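Local coordinates for protein encapsulated ferritin (Haliangium ochraceum, PDB 5N5F) that oxidises ferrous to ferric iron as a ferritin-like ferroxidase, the cargo of a type 1 encapsulin nanocompartment, into which the mineralised iron is released, at residues B[12-16]-B[17-21]; B[78-81]-B[82-86]. One frame throughout, in Å; residues are numbered along the deposited sequence.

Contact 1 (B[12-16]-B[17-21])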
ATOM      1  N   GLU B  12     -16.283  19.500   4.768  1.00 55.22           N
ATOM      2  CA  GLU B  12     -17.394  20.447   4.812  1.00 52.76           C
ATOM      3  C   GLU B  12     -18.726  19.765   4.526  1.00 48.70           C
ATOM      4  O   GLU B  12     -19.770  20.224   5.004  1.00 47.58           O
ATOM      5  CB  GLU B  12     -17.160  21.589   3.821  1.00 53.88           C
ATOM      6  CG  GLU B  12     -16.668  21.150   2.456  1.00 56.45           C
ATOM      7  CD  GLU B  12     -15.157  21.230   2.327  1.00 60.34           C
ATOM      8  OE1 GLU B  12     -14.651  22.292   1.907  1.00 64.96           O
ATOM      9  OE2 GLU B  12     -14.475  20.238   2.658  1.00 61.89           O
ATOM     10  N   LEU B  13     -18.716  18.671   3.765  1.00 48.91           N
ATOM     11  CA  LEU B  13     -19.940  17.938   3.472  1.00 51.78           C
ATOM     12  C   LEU B  13     -20.333  16.965   4.576  1.00 51.71           C
ATOM     13  O   LEU B  13     -21.471  16.479   4.573  1.00 44.64           O
ATOM     14  CB  LEU B  13     -19.791  17.173   2.155  1.00 48.97           C
ATOM     15  CG  LEU B  13     -19.623  18.002   0.881  1.00 50.43           C
ATOM     16  CD1 LEU B  13     -19.568  17.081  -0.327  1.00 53.28           C
ATOM     17  CD2 LEU B  13     -20.742  19.023   0.715  1.00 46.26           C
ATOM     18  N   LEU B  14     -19.434  16.670   5.510  1.00 48.38           N
ATOM     19  CA  LEU B  14     -19.697  15.719   6.579  1.00 45.00           C
ATOM     20  C   LEU B  14     -20.087  16.457   7.851  1.00 49.43           C
ATOM     21  O   LEU B  14     -19.459  17.454   8.222  1.00 51.57           O
ATOM     22  CB  LEU B  14     -18.466  14.848   6.847  1.00 43.81           C
ATOM     23  CG  LEU B  14     -17.867  14.115   5.645  1.00 44.02           C
ATOM     24  CD1 LEU B  14     -16.576  13.404   6.033  1.00 39.63           C
ATOM     25  CD2 LEU B  14     -18.861  13.126   5.068  1.00 42.04           C
ATOM     26  N   SER B  15     -21.125  15.964   8.520  1.00 44.22           N
ATOM     27  CA  SER B  15     -21.494  16.513   9.815  1.00 47.00           C
ATOM     28  C   SER B  15     -20.363  16.298  10.813  1.00 51.18           C
ATOM     29  O   SER B  15     -19.553  15.375  10.679  1.00 44.26           O
ATOM     30  CB  SER B  15     -22.771  15.858  10.333  1.00 44.38           C
ATOM     31  OG  SER B  15     -22.537  14.510  10.705  1.00 43.38           O
ATOM     32  N   GLU B  16     -20.312  17.165  11.827  1.00 56.10           N
ATOM     33  CA  GLU B  16     -19.291  17.024  12.860  1.00 59.29           C
ATOM     34  C   GLU B  16     -19.455  15.718  13.623  1.00 54.14           C
ATOM     35  O   GLU B  16     -18.479  15.187  14.163  1.00 52.81           O
ATOM     36  CB  GLU B  16     -19.343  18.213  13.821  1.00 65.12           C
ATOM     37  CG  GLU B  16     -18.189  18.265  14.818  1.00 66.35           C
ATOM     38  CD  GLU B  16     -16.839  18.467  14.147  1.00 67.75           C
ATOM     39  OE1 GLU B  16     -16.817  18.897  12.975  1.00 77.24           O
ATOM     40  OE2 GLU B  16     -15.802  18.195  14.791  1.00 58.70           O
ATOM     41  N   GLU B  17     -20.675  15.179  13.674  1.00 56.33           N
ATOM     42  CA  GLU B  17     -20.885  13.893  14.329  1.00 52.85           C
ATOM     43  C   GLU B  17     -20.294  12.759  13.504  1.00 47.96           C
ATOM     44  O   GLU B  17     -19.690  11.830  14.055  1.00 43.47           O
ATOM     45  CB  GLU B  17     -22.376  13.661  14.574  1.00 56.09           C
ATOM     46  CG  GLU B  17     -22.994  14.605  15.600  1.00 78.64           C
ATOM     47  CD  GLU B  17     -23.134  16.029  15.091  1.00 99.55           C
ATOM     48  OE1 GLU B  17     -23.321  16.212  13.869  1.00 76.02           O
ATOM     49  OE2 GLU B  17     -23.051  16.965  15.913  1.00111.02           O
ATOM     50  N   THR B  18     -20.454  12.816  12.180  1.00 44.10           N
ATOM     51  CA  THR B  18     -19.837  11.815  11.319  1.00 41.75           C
ATOM     52  C   THR B  18     -18.323  11.815  11.482  1.00 40.01           C
ATOM     53  O   THR B  18     -17.699  10.750  11.558  1.00 38.69           O
ATOM     54  CB  THR B  18     -20.218  12.070   9.861  1.00 40.75           C
ATOM     55  OG1 THR B  18     -21.638  11.944   9.709  1.00 41.28           O
ATOM     56  CG2 THR B  18     -19.531  11.077   8.931  1.00 41.93           C
ATOM     57  N   LYS B  19     -17.714  13.001  11.544  1.00 41.65           N
ATOM     58  CA  LYS B  19     -16.261  13.078  11.643  1.00 42.92           C
ATOM     59  C   LYS B  19     -15.768  12.581  12.996  1.00 39.33           C
ATOM     60  O   LYS B  19     -14.735  11.906  13.075  1.00 38.15           O
ATOM     61  CB  LYS B  19     -15.797  14.512  11.387  1.00 48.58           C
ATOM     62  CG  LYS B  19     -16.130  15.016   9.988  1.00 40.06           C
ATOM     63  CD  LYS B  19     -15.196  16.134   9.552  1.00 53.22           C
ATOM     64  CE  LYS B  19     -15.521  17.447  10.240  1.00 60.19           C
ATOM     65  NZ  LYS B  19     -16.544  18.222   9.492  1.00 59.03           N
ATOM     66  N   ASN B  20     -16.490  12.897  14.074  1.00 38.99           N
ATOM     67  CA  ASN B  20     -16.118  12.366  15.381  1.00 42.36           C
ATOM     68  C   ASN B  20     -16.343  10.863  15.454  1.00 37.95           C
ATOM     69  O   ASN B  20     -15.578  10.154  16.115  1.00 31.90           O
ATOM     70  CB  ASN B  20     -16.902  13.078  16.483  1.00 48.08           C
ATOM     71  CG  ASN B  20     -16.438  14.504  16.696  1.00 51.75           C
ATOM     72  OD1 ASN B  20     -15.240  14.793  16.661  1.00 50.24           O
ATOM     73  ND2 ASN B  20     -17.385  15.407  16.914  1.00 54.03           N
ATOM     74  N   MET B  21     -17.384  10.361  14.787  1.00 35.03           N
ATOM     75  CA  MET B  21     -17.580   8.919  14.703  1.00 33.90           C
ATOM     76  C   MET B  21     -16.461   8.263  13.904  1.00 34.26           C
ATOM     77  O   MET B  21     -16.032   7.147  14.219  1.00 35.96           O
ATOM     78  CB  MET B  21     -18.936   8.617  14.067  1.00 33.38           C
ATOM     79  CG  MET B  21     -19.395   7.179  14.220  1.00 36.90           C
ATOM     80  SD  MET B  21     -19.613   6.652  15.933  1.00 45.01           S
ATOM     81  CE  MET B  21     -20.593   7.985  16.616  1.00 41.46           C
TER

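Contact 2 (B[78-81]-B[82-86])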
ATOM      1  N   VAL B  78     -27.982   3.112  16.295  1.00 33.49           N
ATOM      2  CA  VAL B  78     -27.920   1.809  15.641  1.00 31.69           C
ATOM      3  C   VAL B  78     -26.959   0.880  16.379  1.00 33.46           C
ATOM      4  O   VAL B  78     -27.233  -0.317  16.535  1.00 32.82           O
ATOM      5  CB  VAL B  78     -27.547   1.963  14.154  1.00 30.96           C
ATOM      6  CG1 VAL B  78     -26.147   2.550  13.987  1.00 37.68           C
ATOM      7  CG2 VAL B  78     -27.662   0.627  13.444  1.00 35.44           C
ATOM      8  N   PHE B  79     -25.823   1.406  16.849  1.00 34.02           N
ATOM      9  CA  PHE B  79     -24.931   0.589  17.672  1.00 33.83           C
ATOM     10  C   PHE B  79     -25.619   0.171  18.966  1.00 33.45           C
ATOM     11  O   PHE B  79     -25.489  -0.976  19.407  1.00 32.45           O
ATOM     12  CB  PHE B  79     -23.637   1.345  17.977  1.00 35.10           C
ATOM     13  CG  PHE B  79     -22.513   1.045  17.018  1.00 32.60           C
ATOM     14  CD1 PHE B  79     -22.395   1.738  15.824  1.00 32.87           C
ATOM     15  CD2 PHE B  79     -21.566   0.077  17.321  1.00 39.67           C
ATOM     16  CE1 PHE B  79     -21.361   1.468  14.944  1.00 33.70           C
ATOM     17  CE2 PHE B  79     -20.525  -0.199  16.445  1.00 35.04           C
ATOM     18  CZ  PHE B  79     -20.423   0.499  15.256  1.00 29.97           C
ATOM     19  N   ASP B  80     -26.359   1.089  19.588  1.00 31.96           N
ATOM     20  CA  ASP B  80     -27.070   0.758  20.817  1.00 35.46           C
ATOM     21  C   ASP B  80     -28.065  -0.374  20.583  1.00 31.59           C
ATOM     22  O   ASP B  80     -28.077  -1.371  21.315  1.00 33.38           O
ATOM     23  CB  ASP B  80     -27.777   2.003  21.353  1.00 34.82           C
ATOM     24  CG  ASP B  80     -28.440   1.769  22.697  1.00 40.52           C
ATOM     25  OD1 ASP B  80     -27.813   1.148  23.584  1.00 35.31           O
ATOM     26  OD2 ASP B  80     -29.599   2.205  22.861  1.00 41.47           O
ATOM     27  N   ALA B  81     -28.895  -0.245  19.548  1.00 30.47           N
ATOM     28  CA  ALA B  81     -29.930  -1.242  19.293  1.00 35.45           C
ATOM     29  C   ALA B  81     -29.324  -2.620  19.056  1.00 34.22           C
ATOM     30  O   ALA B  81     -29.724  -3.604  19.689  1.00 32.86           O
ATOM     31  CB  ALA B  81     -30.783  -0.809  18.099  1.00 32.39           C
ATOM     32  N   HIS B  82     -28.352  -2.714  18.142  1.00 29.83           N
ATOM     33  CA  HIS B  82     -27.796  -4.019  17.800  1.00 27.45           C
ATOM     34  C   HIS B  82     -26.943  -4.588  18.929  1.00 31.55           C
ATOM     35  O   HIS B  82     -26.878  -5.812  19.092  1.00 36.31           O
ATOM     36  CB  HIS B  82     -26.985  -3.919  16.509  1.00 35.39           C
ATOM     37  CG  HIS B  82     -27.825  -3.702  15.289  1.00 30.93           C
ATOM     38  ND1 HIS B  82     -28.994  -4.395  15.058  1.00 34.02           N
ATOM     39  CD2 HIS B  82     -27.672  -2.863  14.237  1.00 30.73           C
ATOM     40  CE1 HIS B  82     -29.520  -3.998  13.913  1.00 34.58           C
ATOM     41  NE2 HIS B  82     -28.737  -3.070  13.394  1.00 41.74           N
ATOM     42  N   MET B  83     -26.284  -3.734  19.713  1.00 30.54           N
ATOM     43  CA  MET B  83     -25.583  -4.226  20.897  1.00 27.93           C
ATOM     44  C   MET B  83     -26.566  -4.800  21.912  1.00 36.54           C
ATOM     45  O   MET B  83     -26.305  -5.844  22.522  1.00 31.41           O
ATOM     46  CB  MET B  83     -24.756  -3.104  21.522  1.00 33.64           C
ATOM     47  CG  MET B  83     -23.506  -2.738  20.718  1.00 30.72           C
ATOM     48  SD  MET B  83     -22.742  -1.209  21.282  1.00 35.77           S
ATOM     49  CE  MET B  83     -21.945  -1.756  22.789  1.00 38.55           C
ATOM     50  N   ARG B  84     -27.709  -4.136  22.102  1.00 31.20           N
ATOM     51  CA  ARG B  84     -28.715  -4.666  23.015  1.00 34.59           C
ATOM     52  C   ARG B  84     -29.189  -6.049  22.582  1.00 34.78           C
ATOM     53  O   ARG B  84     -29.480  -6.899  23.431  1.00 39.88           O
ATOM     54  CB  ARG B  84     -29.904  -3.707  23.101  1.00 33.73           C
ATOM     55  CG  ARG B  84     -29.622  -2.431  23.870  1.00 27.50           C
ATOM     56  CD  ARG B  84     -30.638  -1.351  23.542  1.00 32.35           C
ATOM     57  NE  ARG B  84     -30.538  -0.209  24.446  1.00 37.55           N
ATOM     58  CZ  ARG B  84     -31.137  -0.127  25.630  1.00 39.38           C
ATOM     59  NH1 ARG B  84     -31.890  -1.125  26.072  1.00 40.66           N
ATOM     60  NH2 ARG B  84     -30.978   0.957  26.377  1.00 40.94           N
ATOM     61  N   THR B  85     -29.259  -6.297  21.272  1.00 34.34           N
ATOM     62  CA  THR B  85     -29.843  -7.536  20.770  1.00 34.68           C
ATOM     63  C   THR B  85     -28.904  -8.731  20.905  1.00 36.70           C
ATOM     64  O   THR B  85     -29.377  -9.861  21.079  1.00 30.91           O
ATOM     65  CB  THR B  85     -30.247  -7.362  19.300  1.00 35.62           C
ATOM     66  OG1 THR B  85     -31.201  -6.300  19.185  1.00 35.15           O
ATOM     67  CG2 THR B  85     -30.859  -8.638  18.733  1.00 36.53           C
ATOM     68  N   TYR B  86     -27.586  -8.518  20.837  1.00 33.64           N
ATOM     69  CA  TYR B  86     -26.650  -9.625  20.672  1.00 33.25           C
ATOM     70  C   TYR B  86     -25.668  -9.817  21.818  1.00 27.58           C
ATOM     71  O   TYR B  86     -25.234 -10.946  22.043  1.00 32.22           O
ATOM     72  CB  TYR B  86     -25.849  -9.449  19.371  1.00 38.20           C
ATOM     73  CG  TYR B  86     -26.683  -9.626  18.126  1.00 36.12           C
ATOM     74  CD1 TYR B  86     -27.001 -10.892  17.654  1.00 38.39           C
ATOM     75  CD2 TYR B  86     -27.157  -8.526  17.424  1.00 35.92           C
ATOM     76  CE1 TYR B  86     -27.765 -11.056  16.522  1.00 33.06           C
ATOM     77  CE2 TYR B  86     -27.923  -8.683  16.290  1.00 33.65           C
ATOM     78  CZ  TYR B  86     -28.223  -9.949  15.844  1.00 37.58           C
ATOM     79  OH  TYR B  86     -28.982 -10.103  14.714  1.00 40.44           O
TER

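Contact 1 (B[12-16]-B[17-21])
With OG of Ser-15 lying between its own backbone N and carbonyl carbon (chi1 70°), and OG1 of Thr-18 turned beside the backbone N of its residue (chi1 -62°), the two hydroxyls meet across the first turn of helix 16-44. This is the N-cap of that helix: Ser-15 holds the N-cap position, and its OG donates to Thr-18 OG1 at 2.9 Å. The same OG stands 3.1 Å from the amide nitrogen of Thr-18. Asp-43 of the second subunit accepts a hydrogen bond from the Thr-18 hydroxyl and a weak one from the amide of Ser-15, so the start of the helix is tied into a subunit interface. Helical bonding begins here, Lys-19 N bonding to Ser-15 O (3.1 Å) and Asn-20 N to Glu-16 O.

Lys-19 folds back over the cap, bent at its last two torsions. Its CG rests 3.9 Å from Leu-14 CB, while NZ makes a weak bond to the carbonyl O of Leu-14 and another hydrogen bond to Ala-11 O; the lysine thereby fastens the preceding loop to the helix. Glu-16 crosses it at about a right angle, and Glu-16 OE1 forms a long salt bridge with Lys-19 NZ at 3.6 Å. The other carboxylate oxygen, OE2, hydrogen-bonds to Ser-46 OG of the third subunit, as does Asn-20 ND2. Alongside these ends, the aliphatic CG of Glu-16 lies 3.6 Å from Asn-20 ND2, the carboxylate and amide planes standing 79° apart.

Contact 2 (B[78-81]-B[82-86])
Asp-80 and Arg-84 form a salt bridge one helical turn apart, in which NE rather than the terminal nitrogens of the guanidinium does the gripping. Arg-84 NE donates to Asp-80 OD2 at 3.0 Å, with an N-H...O angle of 151°. A weak second bond runs from Arg-84 NE to Asp-80 OD1 at 3.2 Å. The carboxylate and guanidinium planes are nearly perpendicular, 85° apart; Arg-84 NE comes to Asp-80 OD2 from above the carboxylate plane, while the acid sits at the edge of the guanidinium. Asp-80 reaches forward because its CG is anti to the backbone N (chi1 -175°). The arginine chain, extended from CG to NE, passes over the Asp-80 carbonyl, with Arg-84 CG 3.2 Å from Asp-80 O. Arg-73 of helix 48-75 makes a second salt bridge, through NH1, to Asp-80 OD1 and probably adds to the stabilisation of a charged carboxylate.

The other pairs follow the same spacing of the alpha-helix 77-86, the short helix that comes after the two long ones in this ferritin-like chain. Backbone bonds run from the amides of His-82, Met-83 and Arg-84 to the carbonyls of Val-78, Phe-79 and Asp-80, and a weak one from Thr-85 N to Ala-81 O. Val-78 CG2 touches His-82 CD2 at 3.6 Å, the two side chains crossing obliquely, and both pack on Asn-59 of the second subunit. Met-83 SD lies near the plane of the Phe-79 ring, at its edge, and 4.3 Å from Phe-79 CB.

Further out, Phe-79 and Met-83 both rest on Leu-69 of helix 48-75, Met-83 also packs on Met-66 of the second subunit, and Tyr-86 OH hydrogen-bonds to Glu-63 of that subunit.

How the contacts relate
From the N terminus of this N-terminal domain, which crystallises as a decameric ring, the chain reaches contact 1 where the loop before helix 16-44 turns into that helix. It then runs through helix 16-44 and helix 48-75 before entering helix 77-86, where contact 2 lies. Each contact joins adjoining segments and closes only a turn or so of chain; they follow in series, neither nested nor crossed. Their centres are about 22 Å apart and their nearest atoms about 6 Å apart, without touching. Helix 48-75 connects them indirectly: Ile-72 packs against Met-21 from 17-21 and against Phe-79 from 78-81. Both contacts also touch the second subunit, and contact 1 reaches a third.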